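Local structure of shikimate kinase (Bacteroides thetaiotaomicron, 3VAA) at residues A[149-152]-A[153-157]; A[179-182]-A[183-187]; A[111-114]-A[115-119]; A[186-189]-A[190-194]. The protein probably catalyses the magnesium-dependent transfer of phosphate from ATP to the 3-hydroxyl group of shikimate, a late step on the pathway to chorismate. All blocks are in the same frame, centred on the assembly; numbering follows the deposited sequence.

Interaction 1: A[149-152]-A[153-157]; sequences EDDE and LMDFI
Asp151 and Asp155 face each other one turn apart at the start of helix 150-168, and their carboxylates come unusually close. Asp155 CB lies 3.3 Å from Asp151 O, the carbonyl oxygen that accepts the backbone bond from Asp155 N at 2.9 Å. Asp155 CG, beside the backbone N (chi1 -68°), is 3.0 Å from that same Asp151 O, and this torsion leads the carboxylate back along the helix toward Asp151. At the tip, Asp155 OD1 meets Asp151 OD1 at 3.0 Å, and Asp155 OD2 lies 3.1 Å from both Asp151 O and Asp151 OD1. All these oxygens are acceptors, and the two carboxylate planes are turned 64° apart. With like charges this near, one of the two may be protonated, or its pKa raised. The turn itself is tied by backbone bonds such as Met154 N to Asp150 O at 3.0 Å. On another side of the helix, Leu153 and Met154 pack on Phe132 of helix 128-137, while Phe156 touches Tyr33, Ile144 and Leu145. The positive end of the helix dipole may offset part of the repulsion, and the whole is an amphipathic helix start, acidic outside and apolar where it meets helix 128-137.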
loop_
_atom_site.group_PDB
_atom_site.type_symbol
_atom_site.label_atom_id
_atom_site.label_comp_id
_atom_site.label_asym_id
_atom_site.label_seq_id
_atom_site.Cartn_x
_atom_site.Cartn_y
_atom_site.Cartn_z
ATOM N N GLU A 149 -20.401 10.945 3.696
ATOM C CA GLU A 149 -21.303 9.808 3.581
ATOM C C GLU A 149 -21.798 9.629 2.134
ATOM O O GLU A 149 -21.636 10.511 1.263
ATOM C CB GLU A 149 -22.516 9.986 4.506
ATOM C CG GLU A 149 -22.202 10.096 6.013
ATOM C CD GLU A 149 -21.742 8.779 6.652
ATOM O OE1 GLU A 149 -21.841 7.718 5.997
ATOM O OE2 GLU A 149 -21.297 8.806 7.825
ATOM N N ASP A 150 -22.345 8.443 1.895
ATOM C CA ASP A 150 -22.955 8.068 0.637
ATOM C C ASP A 150 -22.228 8.627 -0.589
ATOM O O ASP A 150 -21.032 8.371 -0.768
ATOM C CB ASP A 150 -24.430 8.479 0.668
ATOM C CG ASP A 150 -25.181 7.848 1.825
ATOM O OD1 ASP A 150 -24.633 6.914 2.460
ATOM O OD2 ASP A 150 -26.315 8.279 2.095
ATOM N N ASP A 151 -22.934 9.414 -1.401
ATOM C CA ASP A 151 -22.377 9.924 -2.661
ATOM C C ASP A 151 -21.120 10.775 -2.459
ATOM O O ASP A 151 -20.197 10.732 -3.282
ATOM C CB ASP A 151 -23.458 10.708 -3.422
ATOM C CG ASP A 151 -23.133 10.894 -4.899
ATOM O OD1 ASP A 151 -22.060 10.433 -5.364
ATOM O OD2 ASP A 151 -23.974 11.496 -5.607
ATOM N N GLU A 152 -21.064 11.538 -1.368
ATOM C CA GLU A 152 -19.891 12.364 -1.112
ATOM C C GLU A 152 -18.654 11.497 -0.867
ATOM O O GLU A 152 -17.572 11.770 -1.409
ATOM C CB GLU A 152 -20.115 13.283 0.083
ATOM C CG GLU A 152 -18.963 14.231 0.320
ATOM C CD GLU A 152 -19.142 15.112 1.542
ATOM O OE1 GLU A 152 -20.153 14.964 2.266
ATOM O OE2 GLU A 152 -18.247 15.954 1.780
ATOM N N LEU A 153 -18.813 10.464 -0.048
ATOM C CA LEU A 153 -17.714 9.555 0.267
ATOM C C LEU A 153 -17.272 8.787 -0.981
ATOM O O LEU A 153 -16.076 8.689 -1.268
ATOM C CB LEU A 153 -18.128 8.565 1.367
ATOM C CG LEU A 153 -17.111 7.461 1.700
ATOM C CD1 LEU A 153 -15.775 8.061 2.093
ATOM C CD2 LEU A 153 -17.639 6.536 2.783
ATOM N N MET A 154 -18.241 8.249 -1.727
ATOM C CA MET A 154 -17.924 7.502 -2.942
ATOM C C MET A 154 -17.199 8.404 -3.951
ATOM O O MET A 154 -16.203 7.986 -4.545
ATOM C CB MET A 154 -19.183 6.920 -3.594
ATOM C CG MET A 154 -18.894 6.123 -4.865
ATOM S SD MET A 154 -17.976 4.583 -4.594
ATOM C CE MET A 154 -19.258 3.494 -4.018
ATOM N N ASP A 155 -17.706 9.621 -4.164
ATOM C CA ASP A 155 -17.044 10.552 -5.106
ATOM C C ASP A 155 -15.610 10.835 -4.655
ATOM O O ASP A 155 -14.708 10.951 -5.485
ATOM C CB ASP A 155 -17.796 11.892 -5.243
ATOM C CG ASP A 155 -19.154 11.758 -5.939
ATOM O OD1 ASP A 155 -19.375 10.770 -6.675
ATOM O OD2 ASP A 155 -20.003 12.665 -5.752
ATOM N N PHE A 156 -15.392 10.948 -3.344
ATOM C CA PHE A 156 -14.049 11.224 -2.812
ATOM C C PHE A 156 -13.044 10.106 -3.154
ATOM O O PHE A 156 -11.903 10.368 -3.615
ATOM C CB PHE A 156 -14.107 11.460 -1.302
ATOM C CG PHE A 156 -12.774 11.829 -0.696
ATOM C CD1 PHE A 156 -11.928 10.846 -0.187
ATOM C CD2 PHE A 156 -12.359 13.142 -0.667
ATOM C CE1 PHE A 156 -10.706 11.176 0.352
ATOM C CE2 PHE A 156 -11.127 13.478 -0.123
ATOM C CZ PHE A 156 -10.308 12.486 0.391
ATOM N N ILE A 157 -13.475 8.865 -2.941
ATOM C CA ILE A 157 -12.657 7.689 -3.261
ATOM C C ILE A 157 -12.376 7.615 -4.766
ATOM O O ILE A 157 -11.215 7.488 -5.205
ATOM C CB ILE A 157 -13.383 6.397 -2.822
ATOM C CG1 ILE A 157 -13.464 6.363 -1.292
ATOM C CG2 ILE A 157 -12.675 5.159 -3.344
ATOM C CD1 ILE A 157 -14.408 5.273 -0.739
#

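Interaction 2: A[179-182]-A[183-187]; sequences ELED and RWQIE
An aspartate N-cap opens helix 183-196: Asp182 OD1 accepts from Gln185 N at 2.8 Å, in a nearly straight bond of 173°. The torsion that places it is chi1 65°, with CG lodged between the backbone N and the carbonyl carbon, which turns the carboxylate over the first turn. The main chain of the same residue starts the helical ladder, Ile186 N donating to Asp182 O at 2.9 Å. Gln185 answers with its side chain. Its extended chain reaches back to the preceding loop, and OE1 accepts from Glu181 N at 3.0 Å, the donor standing well above the plane of the amide carbonyl. The other amide atom, NE2, gives a weak bond to Asp182 OD2 at 3.3 Å, with amide and carboxylate planes 68° apart. A water donates to Asp182 OD2 at 2.6 Å and accepts from Gln185 NE2, closing a small ring. These bonds, from cap to backbone and from glutamine to the loop, join the turn after strand 173-176 of the P-loop kinase fold to its last helix. Glu181 is tied down further, since OE1 accepts from Leu180 N and OE2 forms salt bridges to Arg134 and Arg133. On the inner side, Ile186 CG1 sits 4.3 Å from Leu180 CB, while Ile186 also rests on Thr40 and Ala44 of helix 38-49, the helix that follows the P-loop.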
loop_
_atom_site.group_PDB
_atom_site.type_symbol
_atom_site.label_atom_id
_atom_site.label_comp_id
_atom_site.label_asym_id
_atom_site.label_seq_id
_atom_site.Cartn_x
_atom_site.Cartn_y
_atom_site.Cartn_z
ATOM N N GLU A 179 -11.370 -9.473 -2.502
ATOM C CA GLU A 179 -11.820 -10.499 -1.561
ATOM C C GLU A 179 -10.793 -10.825 -0.510
ATOM O O GLU A 179 -9.922 -11.655 -0.720
ATOM C CB GLU A 179 -12.256 -11.759 -2.340
ATOM C CG GLU A 179 -13.471 -11.496 -3.252
ATOM C CD GLU A 179 -14.126 -12.762 -3.806
ATOM O OE1 GLU A 179 -13.394 -13.660 -4.274
ATOM O OE2 GLU A 179 -15.386 -12.828 -3.800
ATOM N N LEU A 180 -10.892 -10.129 0.630
ATOM C CA LEU A 180 -9.974 -10.324 1.755
ATOM C C LEU A 180 -10.765 -10.266 3.038
ATOM O O LEU A 180 -10.233 -9.931 4.114
ATOM C CB LEU A 180 -8.896 -9.224 1.761
ATOM C CG LEU A 180 -7.930 -9.151 0.579
ATOM C CD1 LEU A 180 -7.108 -7.878 0.677
ATOM C CD2 LEU A 180 -7.026 -10.378 0.504
ATOM N N GLU A 181 -12.026 -10.677 2.952
ATOM C CA GLU A 181 -12.957 -10.518 4.069
ATOM C C GLU A 181 -13.104 -11.673 5.066
ATOM O O GLU A 181 -13.896 -11.554 6.001
ATOM C CB GLU A 181 -14.312 -10.058 3.521
ATOM C CG GLU A 181 -14.495 -8.529 3.435
ATOM C CD GLU A 181 -13.598 -7.763 2.458
ATOM O OE1 GLU A 181 -12.899 -8.358 1.609
ATOM O OE2 GLU A 181 -13.634 -6.514 2.535
ATOM N N ASP A 182 -12.370 -12.770 4.871
ATOM C CA ASP A 182 -12.314 -13.881 5.847
ATOM C C ASP A 182 -11.059 -14.721 5.582
ATOM O O ASP A 182 -10.329 -14.464 4.610
ATOM C CB ASP A 182 -13.591 -14.731 5.881
ATOM C CG ASP A 182 -13.833 -15.476 4.605
ATOM O OD1 ASP A 182 -12.839 -15.853 3.955
ATOM O OD2 ASP A 182 -15.019 -15.715 4.283
ATOM N N ARG A 183 -10.801 -15.703 6.443
ATOM C CA ARG A 183 -9.599 -16.542 6.327
ATOM C C ARG A 183 -9.504 -17.290 5.005
ATOM O O ARG A 183 -8.409 -17.452 4.471
ATOM C CB ARG A 183 -9.531 -17.570 7.466
ATOM C CG ARG A 183 -8.313 -18.515 7.354
ATOM C CD ARG A 183 -8.368 -19.716 8.322
ATOM N NE ARG A 183 -9.510 -20.606 8.079
ATOM C CZ ARG A 183 -9.597 -21.494 7.082
ATOM N NH1 ARG A 183 -8.626 -21.614 6.176
ATOM N NH2 ARG A 183 -10.684 -22.256 6.974
ATOM N N TRP A 184 -10.642 -17.774 4.505
ATOM C CA TRP A 184 -10.685 -18.506 3.234
ATOM C C TRP A 184 -10.279 -17.588 2.084
ATOM O O TRP A 184 -9.467 -17.959 1.232
ATOM C CB TRP A 184 -12.095 -19.050 2.956
ATOM C CG TRP A 184 -12.627 -20.077 3.948
ATOM C CD1 TRP A 184 -13.347 -19.829 5.084
ATOM C CD2 TRP A 184 -12.509 -21.509 3.854
ATOM N NE1 TRP A 184 -13.682 -21.020 5.705
ATOM C CE2 TRP A 184 -13.175 -22.061 4.972
ATOM C CE3 TRP A 184 -11.901 -22.376 2.935
ATOM C CZ2 TRP A 184 -13.249 -23.445 5.199
ATOM C CZ3 TRP A 184 -11.973 -23.759 3.163
ATOM C CH2 TRP A 184 -12.641 -24.273 4.286
ATOM N N GLN A 185 -10.873 -16.397 2.057
ATOM C CA GLN A 185 -10.594 -15.416 1.004
ATOM C C GLN A 185 -9.148 -14.940 1.034
ATOM O O GLN A 185 -8.532 -14.771 -0.007
ATOM C CB GLN A 185 -11.515 -14.206 1.146
ATOM C CG GLN A 185 -12.952 -14.526 0.862
ATOM C CD GLN A 185 -13.870 -13.365 1.119
ATOM O OE1 GLN A 185 -13.536 -12.215 0.848
ATOM N NE2 GLN A 185 -15.043 -13.664 1.673
ATOM N N ILE A 186 -8.616 -14.703 2.233
ATOM C CA ILE A 186 -7.229 -14.253 2.365
ATOM C C ILE A 186 -6.300 -15.363 1.891
ATOM O O ILE A 186 -5.400 -15.107 1.092
ATOM C CB ILE A 186 -6.885 -13.821 3.798
ATOM C CG1 ILE A 186 -7.669 -12.568 4.173
ATOM C CG2 ILE A 186 -5.383 -13.565 3.932
ATOM C CD1 ILE A 186 -7.553 -12.194 5.637
ATOM N N GLU A 187 -6.541 -16.601 2.337
ATOM C CA GLU A 187 -5.718 -17.735 1.905
ATOM C C GLU A 187 -5.775 -17.923 0.389
ATOM O O GLU A 187 -4.760 -18.209 -0.234
ATOM C CB GLU A 187 -6.156 -19.040 2.602
ATOM C CG GLU A 187 -5.427 -20.317 2.123
ATOM C CD GLU A 187 -3.918 -20.274 2.347
ATOM O OE1 GLU A 187 -3.452 -19.462 3.176
ATOM O OE2 GLU A 187 -3.199 -21.062 1.695
HETATM O O HOH W 1 -15.463 -16.895 1.968
#

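Interaction 3: A[111-114]-A[115-119]; sequences NMEF and MNRTG
Met112 and Met115 meet through their methyl ends on the buried side of helix 111-118, which leads into strand 120-125 of the parallel sheet of this P-loop kinase fold. Their CE atoms are 3.6 Å apart, and both side chains rest on Thr31 of strand 27-31 and on Thr121. Met112 reaches there by a chain bent at chi2 and chi3, Met115 by one bent only at chi3. Close by, Asn116 is fixed by its amide, whose ND2 bonds to Gln170 O and whose OD1 accepts from Gln172 N.

The other side is looser and more polar. Glu113 OE2 and Arg117 NH1 form a salt bridge of 3.0 Å between exposed residues, the carboxylate lying at the guanidinium edge with the two planes 56° apart. The far end of the guanidinium, Arg117 NH2, comes to the edge of the Phe114 ring, 3.5 Å from CD1, with ring and guanidinium planes 73° apart. That ring is also stacked with His89. Between the two sides Thr118 finishes the helix: its CG2 makes a CH-pi contact with one face of Phe114, 4.1 Å from the centroid and 24° off the normal. The Phe114 carbonyl oxygen is gripped twice, by Thr118 N and by Thr118 OG1, each at 3.0 Å.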
loop_
_atom_site.group_PDB
_atom_site.type_symbol
_atom_site.label_atom_id
_atom_site.label_comp_id
_atom_site.label_asym_id
_atom_site.label_seq_id
_atom_site.Cartn_x
_atom_site.Cartn_y
_atom_site.Cartn_z
ATOM N N ASN A 111 9.585 6.916 -7.586
ATOM C CA ASN A 111 9.297 5.820 -6.640
ATOM C C ASN A 111 8.749 4.550 -7.287
ATOM O O ASN A 111 9.170 3.453 -6.930
ATOM C CB ASN A 111 8.335 6.294 -5.551
ATOM C CG ASN A 111 8.978 7.263 -4.539
ATOM O OD1 ASN A 111 10.187 7.529 -4.554
ATOM N ND2 ASN A 111 8.139 7.795 -3.639
ATOM N N MET A 112 7.808 4.693 -8.218
ATOM C CA MET A 112 7.212 3.512 -8.851
ATOM C C MET A 112 8.231 2.836 -9.754
ATOM O O MET A 112 8.389 1.622 -9.713
ATOM C CB MET A 112 5.942 3.850 -9.629
ATOM C CG MET A 112 5.216 2.597 -10.221
ATOM S SD MET A 112 4.761 1.344 -8.991
ATOM C CE MET A 112 4.225 2.499 -7.900
ATOM N N GLU A 113 8.950 3.630 -10.542
ATOM C CA GLU A 113 9.954 3.101 -11.445
ATOM C C GLU A 113 11.049 2.404 -10.624
ATOM O O GLU A 113 11.551 1.336 -11.002
ATOM C CB GLU A 113 10.500 4.241 -12.297
ATOM C CG GLU A 113 11.631 3.908 -13.222
ATOM C CD GLU A 113 12.195 5.166 -13.874
ATOM O OE1 GLU A 113 11.627 5.623 -14.885
ATOM O OE2 GLU A 113 13.209 5.696 -13.367
ATOM N N PHE A 114 11.392 2.997 -9.481
ATOM C CA PHE A 114 12.412 2.448 -8.600
ATOM C C PHE A 114 11.991 1.120 -7.992
ATOM O O PHE A 114 12.751 0.134 -8.012
ATOM C CB PHE A 114 12.801 3.483 -7.550
ATOM C CG PHE A 114 13.753 2.964 -6.519
ATOM C CD1 PHE A 114 15.100 2.821 -6.813
ATOM C CD2 PHE A 114 13.305 2.648 -5.255
ATOM C CE1 PHE A 114 15.986 2.330 -5.850
ATOM C CE2 PHE A 114 14.167 2.167 -4.278
ATOM C CZ PHE A 114 15.519 2.019 -4.578
ATOM N N MET A 115 10.762 1.058 -7.503
ATOM C CA MET A 115 10.229 -0.183 -6.981
ATOM C C MET A 115 10.201 -1.249 -8.100
ATOM O O MET A 115 10.598 -2.392 -7.871
ATOM C CB MET A 115 8.832 0.037 -6.400
ATOM C CG MET A 115 8.866 0.714 -5.050
ATOM S SD MET A 115 7.266 0.817 -4.240
ATOM C CE MET A 115 6.502 2.192 -5.064
ATOM N N ASN A 116 9.764 -0.871 -9.303
ATOM C CA ASN A 116 9.744 -1.827 -10.410
ATOM C C ASN A 116 11.132 -2.438 -10.686
ATOM O O ASN A 116 11.242 -3.636 -10.934
ATOM C CB ASN A 116 9.152 -1.199 -11.692
ATOM C CG ASN A 116 7.619 -1.239 -11.724
ATOM O OD1 ASN A 116 7.002 -2.162 -11.198
ATOM N ND2 ASN A 116 7.018 -0.284 -12.423
ATOM N N ARG A 117 12.176 -1.618 -10.631
ATOM C CA ARG A 117 13.552 -2.075 -10.885
ATOM C C ARG A 117 14.153 -2.913 -9.769
ATOM O O ARG A 117 15.009 -3.760 -10.033
ATOM C CB ARG A 117 14.508 -0.898 -11.088
ATOM C CG ARG A 117 14.238 -0.020 -12.282
ATOM C CD ARG A 117 15.478 0.840 -12.613
ATOM N NE ARG A 117 15.962 1.630 -11.480
ATOM C CZ ARG A 117 15.578 2.873 -11.195
ATOM N NH1 ARG A 117 14.677 3.499 -11.946
ATOM N NH2 ARG A 117 16.092 3.495 -10.139
ATOM N N THR A 118 13.728 -2.687 -8.533
ATOM C CA THR A 118 14.346 -3.360 -7.381
ATOM C C THR A 118 13.592 -4.550 -6.784
ATOM O O THR A 118 14.184 -5.324 -6.039
ATOM C CB THR A 118 14.669 -2.375 -6.252
ATOM O OG1 THR A 118 13.469 -1.735 -5.795
ATOM C CG2 THR A 118 15.658 -1.309 -6.744
ATOM N N GLY A 119 12.314 -4.714 -7.117
ATOM C CA GLY A 119 11.549 -5.831 -6.601
ATOM C C GLY A 119 10.289 -6.047 -7.403
ATOM O O GLY A 119 10.047 -5.328 -8.367
#

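Interaction 4: A[186-189]-A[190-194]; sequences IESS and VQRLQ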
loop_
_atom_site.group_PDB
_atom_site.type_symbol
_atom_site.label_atom_id
_atom_site.label_comp_id
_atom_site.label_asym_id
_atom_site.label_seq_id
_atom_site.Cartn_x
_atom_site.Cartn_y
_atom_site.Cartn_z
ATOM N N ILE A 186 -8.616 -14.703 2.233
ATOM C CA ILE A 186 -7.229 -14.253 2.365
ATOM C C ILE A 186 -6.300 -15.363 1.891
ATOM O O ILE A 186 -5.400 -15.107 1.092
ATOM C CB ILE A 186 -6.885 -13.821 3.798
ATOM C CG1 ILE A 186 -7.669 -12.568 4.173
ATOM C CG2 ILE A 186 -5.383 -13.565 3.932
ATOM C CD1 ILE A 186 -7.553 -12.194 5.637
ATOM N N GLU A 187 -6.541 -16.601 2.337
ATOM C CA GLU A 187 -5.718 -17.735 1.905
ATOM C C GLU A 187 -5.775 -17.923 0.389
ATOM O O GLU A 187 -4.760 -18.209 -0.234
ATOM C CB GLU A 187 -6.156 -19.040 2.602
ATOM C CG GLU A 187 -5.427 -20.317 2.123
ATOM C CD GLU A 187 -3.918 -20.274 2.347
ATOM O OE1 GLU A 187 -3.452 -19.462 3.176
ATOM O OE2 GLU A 187 -3.199 -21.062 1.695
ATOM N N SER A 188 -6.968 -17.769 -0.192
ATOM C CA SER A 188 -7.159 -17.902 -1.625
ATOM C C SER A 188 -6.370 -16.828 -2.379
ATOM O O SER A 188 -5.724 -17.099 -3.404
ATOM C CB SER A 188 -8.639 -17.765 -1.968
ATOM O OG SER A 188 -8.825 -17.942 -3.347
ATOM N N SER A 189 -6.443 -15.611 -1.860
ATOM C CA SER A 189 -5.748 -14.475 -2.461
ATOM C C SER A 189 -4.251 -14.667 -2.388
ATOM O O SER A 189 -3.543 -14.424 -3.363
ATOM C CB SER A 189 -6.168 -13.173 -1.791
ATOM O OG SER A 189 -7.529 -12.900 -2.087
ATOM N N VAL A 190 -3.769 -15.096 -1.227
ATOM C CA VAL A 190 -2.349 -15.385 -1.059
ATOM C C VAL A 190 -1.869 -16.390 -2.108
ATOM O O VAL A 190 -0.824 -16.195 -2.728
ATOM C CB VAL A 190 -2.066 -15.925 0.352
ATOM C CG1 VAL A 190 -0.712 -16.605 0.404
ATOM C CG2 VAL A 190 -2.180 -14.793 1.376
ATOM N N GLN A 191 -2.655 -17.450 -2.329
ATOM C CA GLN A 191 -2.306 -18.480 -3.308
ATOM C C GLN A 191 -2.285 -17.950 -4.737
ATOM O O GLN A 191 -1.401 -18.287 -5.519
ATOM C CB GLN A 191 -3.278 -19.679 -3.206
ATOM C CG GLN A 191 -3.203 -20.420 -1.860
ATOM C CD GLN A 191 -4.262 -21.512 -1.715
ATOM O OE1 GLN A 191 -5.058 -21.748 -2.627
ATOM N NE2 GLN A 191 -4.282 -22.172 -0.557
ATOM N N ARG A 192 -3.271 -17.133 -5.078
ATOM C CA ARG A 192 -3.355 -16.554 -6.405
ATOM C C ARG A 192 -2.198 -15.576 -6.645
ATOM O O ARG A 192 -1.624 -15.509 -7.749
ATOM C CB ARG A 192 -4.674 -15.824 -6.550
ATOM C CG ARG A 192 -5.001 -15.391 -7.970
ATOM C CD ARG A 192 -6.405 -14.792 -8.048
ATOM N NE ARG A 192 -7.380 -15.590 -7.290
ATOM C CZ ARG A 192 -7.899 -15.259 -6.103
ATOM N NH1 ARG A 192 -7.603 -14.111 -5.516
ATOM N NH2 ARG A 192 -8.758 -16.080 -5.506
ATOM N N LEU A 193 -1.871 -14.804 -5.619
ATOM C CA LEU A 193 -0.775 -13.844 -5.729
ATOM C C LEU A 193 0.565 -14.561 -5.884
ATOM O O LEU A 193 1.421 -14.162 -6.694
ATOM C CB LEU A 193 -0.750 -12.923 -4.516
ATOM C CG LEU A 193 0.277 -11.802 -4.608
ATOM C CD1 LEU A 193 0.005 -10.938 -5.851
ATOM C CD2 LEU A 193 0.234 -10.980 -3.334
ATOM N N GLN A 194 0.737 -15.622 -5.112
ATOM C CA GLN A 194 1.931 -16.435 -5.172
ATOM C C GLN A 194 2.090 -17.018 -6.580
ATOM O O GLN A 194 3.200 -17.080 -7.112
ATOM C CB GLN A 194 1.853 -17.531 -4.105
ATOM C CG GLN A 194 3.123 -18.315 -3.876
ATOM C CD GLN A 194 3.034 -19.219 -2.648
ATOM O OE1 GLN A 194 1.957 -19.421 -2.078
ATOM N NE2 GLN A 194 4.168 -19.762 -2.239
#
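Four i to i+4 backbone bonds run through this piece of helix 183-196, from Val190 N to Ile186 O at 2.8 Å through to Leu193 N to Ser189 O at 2.8 Å. On the flank beside helix 38-49, Glu187 and Gln191 are joined one turn apart. Glu187 bends at chi2 (61°), bringing its carboxylate across to the amide, and OE2 accepts from Gln191 NE2 at 2.7 Å. The donor comes on the anti side of OE2, 16° out of the carboxylate plane, while the amide and carboxylate planes stand almost perpendicular. The same OE2 forms a salt bridge with Lys48 of helix 38-49. Arg192 folds back over the preceding turn through its bend at chi3: NH2 lies 2.9 Å from Ser188 OG, though the angle is poor for a hydrogen bond, and Ser188 O lies over one face of the guanidinium. Ser189 is turned inward, its one hydroxyl proton shared or alternating between Gln185 O and Glu179 O, and it packs with Leu193 against Phe175 of strand 173-176. Val190 CG2 lies 4.3 Å from Ile186 CG2, and these two side chains rest on helix 38-49. The helix is thus amphipathic, with Ile186, Ser189, Val190 and Leu193 turned to the sheet and helix 38-49. The two partners of Glu187 OE2 would stabilise its negative charge, so that one carboxylate oxygen links two turns of this helix to the neighbouring helix.

In the fold
Interactions 2 and 4 follow one another on helix 183-196 and share Ile186 and Glu187; they touch where Glu179 O meets Ser189 OG. The first is a surface N-cap of aspartate carboxylate, glutamine amide and backbone N-H groups, the second partly buried, with apolar residues inside and a carboxylate-amide pair on the flank; both bring side chains onto helix 38-49. Interaction 3, also partly buried, belongs to helix 111-118, and joins methionines on the sheet side to a salt bridge of opposite charges outside. Interaction 1 is a surface contact at the start of helix 150-168, where like charges meet instead; its centre is about 32 Å from that of interaction 3, across the middle of the chain.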